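Local coordinates for protein galactose mutarotase related enzyme (PDB 3DCD) that is of unknown function but probably binds carbohydrate and may act as a sugar isomerase of the aldose 1-epimerase type, at residues S15-A19 against A76-F81; H28-M34 against Y291-E297. All blocks are in the same frame, centred on the assembly; numbering follows the deposited sequence. Where two conformers were deposited one is given.

Contact 1: S15-A19 against A76-F81; sequences SDHGA and ARNADF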
ATOM      1  N   SER A  15      -7.476  -9.797  -8.347  1.00 15.28           N
ATOM      2  CA  SER A  15      -8.937  -9.911  -8.249  1.00 15.29           C
ATOM      3  C   SER A  15      -9.603  -8.592  -8.577  1.00 15.66           C
ATOM      4  O   SER A  15      -9.100  -7.523  -8.214  1.00 15.42           O
ATOM      5  CB  SER A  15      -9.353 -10.338  -6.831  1.00 15.68           C
ATOM      6  OG  SER A  15     -10.780 -10.362  -6.693  1.00 16.38           O
ATOM      7  N   ASP A  16     -10.752  -8.660  -9.241  1.00 16.40           N
ATOM      8  CA  ASP A  16     -11.513  -7.454  -9.479  1.00 16.80           C
ATOM      9  C   ASP A  16     -12.156  -6.931  -8.181  1.00 17.44           C
ATOM     10  O   ASP A  16     -12.632  -5.792  -8.134  1.00 17.75           O
ATOM     11  CB  ASP A  16     -12.533  -7.636 -10.593  1.00 16.75           C
ATOM     12  CG  ASP A  16     -13.526  -8.758 -10.327  1.00 16.63           C
ATOM     13  OD1 ASP A  16     -13.460  -9.442  -9.295  1.00 16.58           O
ATOM     14  OD2 ASP A  16     -14.406  -8.948 -11.182  1.00 17.36           O
ATOM     15  N   HIS A  17     -12.176  -7.778  -7.151  1.00 17.44           N
ATOM     16  CA  HIS A  17     -12.596  -7.355  -5.830  1.00 17.19           C
ATOM     17  C   HIS A  17     -11.476  -6.563  -5.172  1.00 17.47           C
ATOM     18  O   HIS A  17     -10.429  -7.115  -4.821  1.00 16.51           O
ATOM     19  CB  HIS A  17     -13.010  -8.541  -4.962  1.00 18.12           C
ATOM     20  CG  HIS A  17     -13.702  -8.123  -3.703  1.00 18.23           C
ATOM     21  ND1 HIS A  17     -13.072  -8.096  -2.478  1.00 20.60           N
ATOM     22  CD2 HIS A  17     -14.955  -7.663  -3.491  1.00 18.50           C
ATOM     23  CE1 HIS A  17     -13.914  -7.646  -1.565  1.00 18.17           C
ATOM     24  NE2 HIS A  17     -15.060  -7.377  -2.154  1.00 18.66           N
ATOM     25  N   GLY A  18     -11.683  -5.249  -5.058  1.00 16.52           N
ATOM     26  CA  GLY A  18     -10.657  -4.359  -4.513  1.00 16.41           C
ATOM     27  C   GLY A  18      -9.422  -4.193  -5.385  1.00 16.15           C
ATOM     28  O   GLY A  18      -8.414  -3.663  -4.917  1.00 16.44           O
ATOM     29  N   ALA A  19      -9.489  -4.647  -6.643  1.00 15.92           N
ATOM     30  CA  ALA A  19      -8.342  -4.586  -7.581  1.00 15.07           C
ATOM     31  C   ALA A  19      -7.072  -5.067  -6.879  1.00 14.56           C
ATOM     32  O   ALA A  19      -6.028  -4.417  -6.937  1.00 14.51           O
ATOM     33  CB  ALA A  19      -8.166  -3.144  -8.168  1.00 14.82           C
ATOM     34  N   ALA A  76     -12.326   1.211  -1.123  1.00 15.95           N
ATOM     35  CA  ALA A  76     -11.832   0.536  -2.350  1.00 16.31           C
ATOM     36  C   ALA A  76     -11.679  -0.983  -2.191  1.00 16.40           C
ATOM     37  O   ALA A  76     -12.033  -1.752  -3.086  1.00 16.13           O
ATOM     38  CB  ALA A  76     -10.509   1.157  -2.846  1.00 15.94           C
ATOM     39  N   ARG A  77     -11.163  -1.410  -1.047  1.00 16.41           N
ATOM     40  CA  ARG A  77     -10.811  -2.814  -0.863  1.00 17.55           C
ATOM     41  C   ARG A  77     -12.016  -3.751  -0.757  1.00 18.10           C
ATOM     42  O   ARG A  77     -11.871  -4.966  -0.889  1.00 18.29           O
ATOM     43  CB  ARG A  77      -9.873  -2.981   0.334  1.00 18.27           C
ATOM     44  CG  ARG A  77     -10.500  -2.794   1.683  1.00 20.11           C
ATOM     45  CD  ARG A  77      -9.374  -2.834   2.704  1.00 26.03           C
ATOM     46  NE  ARG A  77      -9.859  -2.868   4.073  1.00 27.92           N
ATOM     47  CZ  ARG A  77     -10.386  -1.824   4.692  1.00 30.52           C
ATOM     48  NH1 ARG A  77     -10.516  -0.663   4.054  1.00 30.89           N
ATOM     49  NH2 ARG A  77     -10.792  -1.948   5.945  1.00 30.50           N
ATOM     50  N   ASN A  78     -13.195  -3.168  -0.537  1.00 17.69           N
ATOM     51  CA  ASN A  78     -14.456  -3.905  -0.447  1.00 18.49           C
ATOM     52  C   ASN A  78     -15.322  -3.722  -1.684  1.00 18.04           C
ATOM     53  O   ASN A  78     -16.438  -4.221  -1.740  1.00 18.75           O
ATOM     54  CB  ASN A  78     -15.228  -3.444   0.795  1.00 19.17           C
ATOM     55  CG  ASN A  78     -14.507  -3.785   2.076  1.00 21.12           C
ATOM     56  OD1 ASN A  78     -13.840  -4.799   2.150  1.00 22.27           O
ATOM     57  ND2 ASN A  78     -14.647  -2.936   3.101  1.00 23.11           N
ATOM     58  N   ALA A  79     -14.797  -3.008  -2.681  1.00 17.63           N
ATOM     59  CA  ALA A  79     -15.561  -2.675  -3.889  1.00 17.23           C
ATOM     60  C   ALA A  79     -15.178  -3.577  -5.034  1.00 16.98           C
ATOM     61  O   ALA A  79     -14.046  -4.019  -5.116  1.00 16.75           O
ATOM     62  CB  ALA A  79     -15.336  -1.207  -4.285  1.00 17.11           C
ATOM     63  N   ASP A  80     -16.123  -3.839  -5.925  1.00 16.95           N
ATOM     64  CA  ASP A  80     -15.827  -4.622  -7.109  1.00 17.22           C
ATOM     65  C   ASP A  80     -15.594  -3.642  -8.248  1.00 17.48           C
ATOM     66  O   ASP A  80     -16.450  -2.792  -8.519  1.00 17.34           O
ATOM     67  CB  ASP A  80     -16.981  -5.572  -7.423  1.00 17.47           C
ATOM     68  CG  ASP A  80     -17.178  -6.595  -6.337  1.00 18.51           C
ATOM     69  OD1 ASP A  80     -16.181  -7.230  -5.935  1.00 18.39           O
ATOM     70  OD2 ASP A  80     -18.319  -6.737  -5.853  1.00 20.99           O
ATOM     71  N   PHE A  81     -14.419  -3.758  -8.872  1.00 16.68           N
ATOM     72  CA  PHE A  81     -13.995  -2.909  -9.976  1.00 16.82           C
ATOM     73  C   PHE A  81     -14.357  -3.568 -11.294  1.00 16.90           C
ATOM     74  O   PHE A  81     -14.442  -4.791 -11.373  1.00 16.29           O
ATOM     75  CB  PHE A  81     -12.470  -2.773  -9.959  1.00 16.50           C
ATOM     76  CG  PHE A  81     -11.927  -1.865  -8.880  1.00 15.62           C
ATOM     77  CD1 PHE A  81     -12.073  -2.184  -7.529  1.00 14.45           C
ATOM     78  CD2 PHE A  81     -11.211  -0.727  -9.223  1.00 15.57           C
ATOM     79  CE1 PHE A  81     -11.557  -1.363  -6.534  1.00 15.46           C
ATOM     80  CE2 PHE A  81     -10.673   0.110  -8.239  1.00 16.32           C
ATOM     81  CZ  PHE A  81     -10.842  -0.211  -6.884  1.00 17.45           C
TER
HETATM   82  O   HOH W   1     -15.602  -9.311  -7.369  1.00 26.23           O
HETATM   83  O   HOH W   2      -9.632  -6.081  -1.616  1.00 22.60           O
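A single antiparallel beta bridge, with His17 and Asp80 as its non-hydrogen-bonded pair, ties the turn between strands 10-15 and 20-26 to the chain entering strand 82-87. Phe81 N donates to Asp16 O over 2.8 Å in an almost straight bond (176° at the hydrogen), and Gly18 N reaches Ala79 O at 2.7 Å. The turn begins as an ST turn in which Ser15 OG accepts from His17 N. Gly18, at positive phi and with Arg77 O close to where a CB would lie, brings its CA to 3.3 Å from Ala76 O in a CA-H...O contact. Strand 82-87 is an edge strand of a nine-stranded antiparallel sheet, and the Phe81 side chain packs on Phe93, Leu95, Phe111 and Val113 of strands 90-96 and 109-118. With CG anti to the carbonyl carbon (chi1 -75°), the Phe81 ring lies against Gly18 and Ala19, and Ala19 CB sits over the centre of one face, 3.9 Å from the centroid and 3° off the normal. Replacing this ring by the methyl of an alanine would probably open a gap between Ala19 and those strands, leaving the turn held here mainly by backbone bonds. At the outer side one water donates to both Asp16 OD1 (2.9 Å) and Asp80 OD1 (2.6 Å), which probably eases their like charges; Met1 N also bonds Asp16 OD1.

Contact 2: H28-M34 against Y291-E297; sequences HTDEEFM and YHSTTDE
Glu31 OE2 takes two bonds: Thr294 OG1 donates to its syn lone pair at 2.6 Å, and a water that also bonds Thr295 OG1 donates to it as well. The other carboxylate oxygen, Glu31 OE1, accepts from Thr294 N at 2.9 Å, again on the syn side though somewhat out of plane, and this second grip fixes the rotation of the group. Glu31 can span the distance because its chain stays extended beyond CG (chi2 -173°). Beside it runs a directed series of bonds. Thr29 OG1 accepts from Glu31 N, making an ST turn, and donates to Ser293 OG at 2.7 Å; Ser293 OG in turn donates to Glu297 OE2 from above the carboxylate plane. The same oxygen, Glu297 OE2, receives Ser293 N at 2.8 Å on its anti side, while Ser26 bonds Glu297 OE1. Glu297, bent at chi2, thus reaches back to Ser293 just past the end of strand 282-292, and the loop that follows strand 20-26 packs against this turn. Nearer the sheet the contact turns apolar. Tyr291 CB stands over the centre of the Phe33 ring, 3.6 Å from its centroid in a CH-pi contact, and the two aromatic planes meet obliquely at 47°. At the edge of the Phe33 ring lie His292 O and Ser293 N, with Phe33 CE1 3.4 Å from His292 O. Val227 of the neighbouring strand 226-232 touches both side chains, Phe33 and Tyr291. At the start of the 28-34 loop the backbone of Glu297 covers one face of the His28 imidazole, His28 ND1 lying 3.6 Å from Glu297 C; this nitrogen is buried without a hydrogen-bonding partner.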
ATOM      1  N   HIS A  28      10.402 -18.776 -12.786  1.00 15.29           N
ATOM      2  CA  HIS A  28      11.516 -19.722 -12.734  1.00 15.38           C
ATOM      3  C   HIS A  28      11.511 -20.667 -11.535  1.00 14.89           C
ATOM      4  O   HIS A  28      11.808 -21.845 -11.683  1.00 14.73           O
ATOM      5  CB  HIS A  28      12.826 -18.959 -12.761  1.00 15.30           C
ATOM      6  CG  HIS A  28      13.059 -18.236 -14.041  1.00 16.67           C
ATOM      7  ND1 HIS A  28      13.084 -16.862 -14.120  1.00 18.63           N
ATOM      8  CD2 HIS A  28      13.255 -18.696 -15.300  1.00 18.05           C
ATOM      9  CE1 HIS A  28      13.297 -16.504 -15.376  1.00 18.66           C
ATOM     10  NE2 HIS A  28      13.411 -17.597 -16.109  1.00 19.47           N
ATOM     11  N   THR A  29      11.186 -20.140 -10.354  1.00 14.25           N
ATOM     12  CA  THR A  29      11.332 -20.891  -9.105  1.00 13.92           C
ATOM     13  C   THR A  29       9.992 -21.317  -8.488  1.00 14.63           C
ATOM     14  O   THR A  29       9.962 -22.186  -7.592  1.00 13.15           O
ATOM     15  CB  THR A  29      12.057 -20.048  -8.056  1.00 14.05           C
ATOM     16  OG1 THR A  29      11.188 -19.002  -7.616  1.00 14.05           O
ATOM     17  CG2 THR A  29      13.345 -19.440  -8.628  1.00 12.77           C
ATOM     18  N   ASP A  30       8.915 -20.681  -8.968  1.00 14.61           N
ATOM     19  CA  ASP A  30       7.544 -20.878  -8.470  0.50 15.20           C
ATOM     20  C   ASP A  30       7.356 -20.372  -7.034  1.00 15.67           C
ATOM     21  O   ASP A  30       6.325 -20.621  -6.407  1.00 15.28           O
ATOM     22  CB  ASP A  30       7.089 -22.338  -8.619  0.50 15.05           C
ATOM     23  CG  ASP A  30       5.575 -22.490  -8.582  0.50 15.01           C
ATOM     24  OD1 ASP A  30       4.863 -21.718  -9.265  0.50 14.33           O
ATOM     25  OD2 ASP A  30       5.102 -23.396  -7.870  0.50 15.55           O
ATOM     26  N   GLU A  31       8.335 -19.623  -6.527  1.00 15.32           N
ATOM     27  CA  GLU A  31       8.195 -19.016  -5.192  1.00 16.10           C
ATOM     28  C   GLU A  31       7.072 -17.969  -5.157  1.00 15.80           C
ATOM     29  O   GLU A  31       6.918 -17.187  -6.093  1.00 15.93           O
ATOM     30  CB  GLU A  31       9.533 -18.424  -4.717  1.00 16.32           C
ATOM     31  CG  GLU A  31      10.593 -19.497  -4.443  1.00 17.97           C
ATOM     32  CD  GLU A  31      11.878 -18.973  -3.813  1.00 17.61           C
ATOM     33  OE1 GLU A  31      11.933 -17.782  -3.404  1.00 15.67           O
ATOM     34  OE2 GLU A  31      12.846 -19.769  -3.746  1.00 21.88           O
ATOM     35  N   GLU A  32       6.267 -17.977  -4.089  1.00 15.78           N
ATOM     36  CA  GLU A  32       5.136 -17.062  -3.947  1.00 15.66           C
ATOM     37  C   GLU A  32       5.542 -15.853  -3.125  1.00 15.55           C
ATOM     38  O   GLU A  32       5.945 -15.993  -1.968  1.00 15.96           O
ATOM     39  CB  GLU A  32       3.962 -17.757  -3.255  1.00 15.88           C
ATOM     40  CG  GLU A  32       2.807 -16.804  -2.854  1.00 16.94           C
ATOM     41  CD  GLU A  32       2.144 -16.139  -4.048  1.00 17.07           C
ATOM     42  OE1 GLU A  32       1.547 -16.856  -4.867  1.00 17.41           O
ATOM     43  OE2 GLU A  32       2.218 -14.891  -4.166  1.00 16.96           O
ATOM     44  N   PHE A  33       5.436 -14.662  -3.700  1.00 15.08           N
ATOM     45  CA  PHE A  33       5.913 -13.469  -3.001  1.00 15.06           C
ATOM     46  C   PHE A  33       4.879 -12.818  -2.099  1.00 15.58           C
ATOM     47  O   PHE A  33       5.248 -12.155  -1.135  1.00 16.22           O
ATOM     48  CB  PHE A  33       6.509 -12.458  -3.989  1.00 14.63           C
ATOM     49  CG  PHE A  33       7.783 -12.940  -4.608  1.00 15.17           C
ATOM     50  CD1 PHE A  33       8.994 -12.749  -3.951  1.00 14.89           C
ATOM     51  CD2 PHE A  33       7.774 -13.624  -5.821  1.00 15.46           C
ATOM     52  CE1 PHE A  33      10.203 -13.218  -4.509  1.00 15.37           C
ATOM     53  CE2 PHE A  33       8.963 -14.094  -6.385  1.00 16.04           C
ATOM     54  CZ  PHE A  33      10.178 -13.894  -5.721  1.00 14.60           C
HETATM   55  N   MSE A  34       3.603 -13.016  -2.404  1.00 15.25           N
HETATM   56  CA  MSE A  34       2.531 -12.341  -1.680  1.00 15.60           C
HETATM   57  C   MSE A  34       1.994 -13.164  -0.520  1.00 15.53           C
HETATM   58  O   MSE A  34       1.727 -14.365  -0.662  1.00 15.36           O
HETATM   59  CB  MSE A  34       1.359 -12.019  -2.611  1.00 15.23           C
HETATM   60  CG  MSE A  34       1.750 -11.281  -3.863  1.00 16.80           C
HETATM   61 SE   MSE A  34       2.764  -9.603  -3.550  1.00 29.16          SE
HETATM   62  CE  MSE A  34       1.511  -8.677  -2.414  1.00 16.92           C
ATOM     63  N   TYR A 291      10.864  -8.424  -7.724  1.00 15.92           N
ATOM     64  CA  TYR A 291      10.930  -9.630  -6.912  1.00 16.11           C
ATOM     65  C   TYR A 291      12.096 -10.523  -7.305  1.00 15.40           C
ATOM     66  O   TYR A 291      12.327 -10.759  -8.493  1.00 15.19           O
ATOM     67  CB  TYR A 291       9.643 -10.432  -7.076  1.00 16.55           C
ATOM     68  CG  TYR A 291       8.382  -9.598  -6.970  1.00 17.17           C
ATOM     69  CD1 TYR A 291       7.747  -9.416  -5.745  1.00 18.27           C
ATOM     70  CD2 TYR A 291       7.841  -8.987  -8.093  1.00 17.81           C
ATOM     71  CE1 TYR A 291       6.575  -8.632  -5.636  1.00 20.00           C
ATOM     72  CE2 TYR A 291       6.678  -8.208  -8.000  1.00 20.40           C
ATOM     73  CZ  TYR A 291       6.056  -8.041  -6.772  1.00 19.39           C
ATOM     74  OH  TYR A 291       4.910  -7.288  -6.700  1.00 22.13           O
ATOM     75  N   HIS A 292      12.799 -11.033  -6.300  1.00 14.08           N
ATOM     76  CA  HIS A 292      13.845 -12.031  -6.515  1.00 14.00           C
ATOM     77  C   HIS A 292      13.697 -13.154  -5.495  1.00 13.58           C
ATOM     78  O   HIS A 292      13.544 -12.896  -4.287  1.00 13.19           O
ATOM     79  CB  HIS A 292      15.247 -11.430  -6.449  1.00 13.94           C
ATOM     80  CG  HIS A 292      16.293 -12.314  -7.061  1.00 13.98           C
ATOM     81  ND1 HIS A 292      16.702 -13.500  -6.480  1.00 13.35           N
ATOM     82  CD2 HIS A 292      16.979 -12.203  -8.221  1.00 11.34           C
ATOM     83  CE1 HIS A 292      17.607 -14.074  -7.257  1.00 14.89           C
ATOM     84  NE2 HIS A 292      17.801 -13.298  -8.313  1.00 12.81           N
ATOM     85  N   SER A 293      13.718 -14.389  -6.010  1.00 12.97           N
ATOM     86  CA  SER A 293      13.590 -15.596  -5.212  1.00 12.84           C
ATOM     87  C   SER A 293      14.776 -15.839  -4.282  1.00 12.32           C
ATOM     88  O   SER A 293      15.829 -15.236  -4.421  1.00 11.90           O
ATOM     89  CB  SER A 293      13.425 -16.802  -6.139  1.00 12.55           C
ATOM     90  OG  SER A 293      12.243 -16.666  -6.929  1.00 15.21           O
ATOM     91  N   THR A 294      14.624 -16.787  -3.368  1.00 12.99           N
ATOM     92  CA  THR A 294      15.734 -17.187  -2.515  1.00 12.51           C
ATOM     93  C   THR A 294      16.892 -17.756  -3.348  1.00 12.54           C
ATOM     94  O   THR A 294      18.034 -17.770  -2.899  1.00 12.15           O
ATOM     95  CB  THR A 294      15.291 -18.248  -1.510  1.00 13.74           C
ATOM     96  OG1 THR A 294      14.872 -19.418  -2.226  1.00 13.25           O
ATOM     97  CG2 THR A 294      14.133 -17.717  -0.660  1.00 13.34           C
ATOM     98  N   THR A 295      16.577 -18.265  -4.543  1.00 12.50           N
ATOM     99  CA  THR A 295      17.576 -18.832  -5.464  1.00 12.21           C
ATOM    100  C   THR A 295      17.583 -18.054  -6.788  1.00 12.61           C
ATOM    101  O   THR A 295      16.786 -17.122  -6.945  1.00 12.73           O
ATOM    102  CB  THR A 295      17.335 -20.326  -5.709  1.00 12.74           C
ATOM    103  OG1 THR A 295      16.014 -20.513  -6.236  1.00 12.77           O
ATOM    104  CG2 THR A 295      17.495 -21.113  -4.387  1.00 11.11           C
ATOM    105  N   ASP A 296      18.490 -18.410  -7.706  1.00 13.04           N
ATOM    106  CA  ASP A 296      18.679 -17.659  -8.970  1.00 13.58           C
ATOM    107  C   ASP A 296      17.430 -17.647  -9.833  1.00 13.54           C
ATOM    108  O   ASP A 296      16.734 -18.650  -9.918  1.00 13.43           O
ATOM    109  CB  ASP A 296      19.811 -18.264  -9.797  1.00 12.90           C
ATOM    110  CG  ASP A 296      21.187 -17.860  -9.296  1.00 13.60           C
ATOM    111  OD1 ASP A 296      21.274 -17.048  -8.343  1.00 13.81           O
ATOM    112  OD2 ASP A 296      22.171 -18.367  -9.870  1.00 13.47           O
ATOM    113  N   GLU A 297      17.173 -16.519 -10.491  1.00 13.45           N
ATOM    114  CA  GLU A 297      16.036 -16.410 -11.401  1.00 13.75           C
ATOM    115  C   GLU A 297      16.468 -16.853 -12.786  1.00 14.32           C
ATOM    116  O   GLU A 297      16.676 -16.043 -13.687  1.00 13.70           O
ATOM    117  CB  GLU A 297      15.464 -14.991 -11.413  1.00 13.79           C
ATOM    118  CG  GLU A 297      14.856 -14.522 -10.060  1.00 13.46           C
ATOM    119  CD  GLU A 297      13.529 -15.204  -9.719  1.00 14.66           C
ATOM    120  OE1 GLU A 297      13.009 -16.008 -10.537  1.00 13.72           O
ATOM    121  OE2 GLU A 297      13.012 -14.967  -8.605  1.00 13.82           O
TER
HETATM  122  O   HOH W   3      13.817 -21.776  -5.036  1.00 20.10           O

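In the fold
Along the chain the segments alternate in the order 15-19, 28-34, 76-81 and 291-297, so the two contacts cross. Strand 20-26 connects their first members, leaving the turn of contact 1 and leading into the loop of contact 2. The second members adjoin one nine-stranded antiparallel sheet: 76-81 leads into its edge strand 82-87, whereas 291-297 ends the central strand 282-292 and continues beyond it, with three strands between. The centres lie 26 Å apart and the nearest atoms about 10 Å, without touching. The loops on either side of strand 20-26 are thus joined to segments bordering this sheet at two separate places, one of them involving the C-terminal tail, within the beta-rich fold of the galactose mutarotase family.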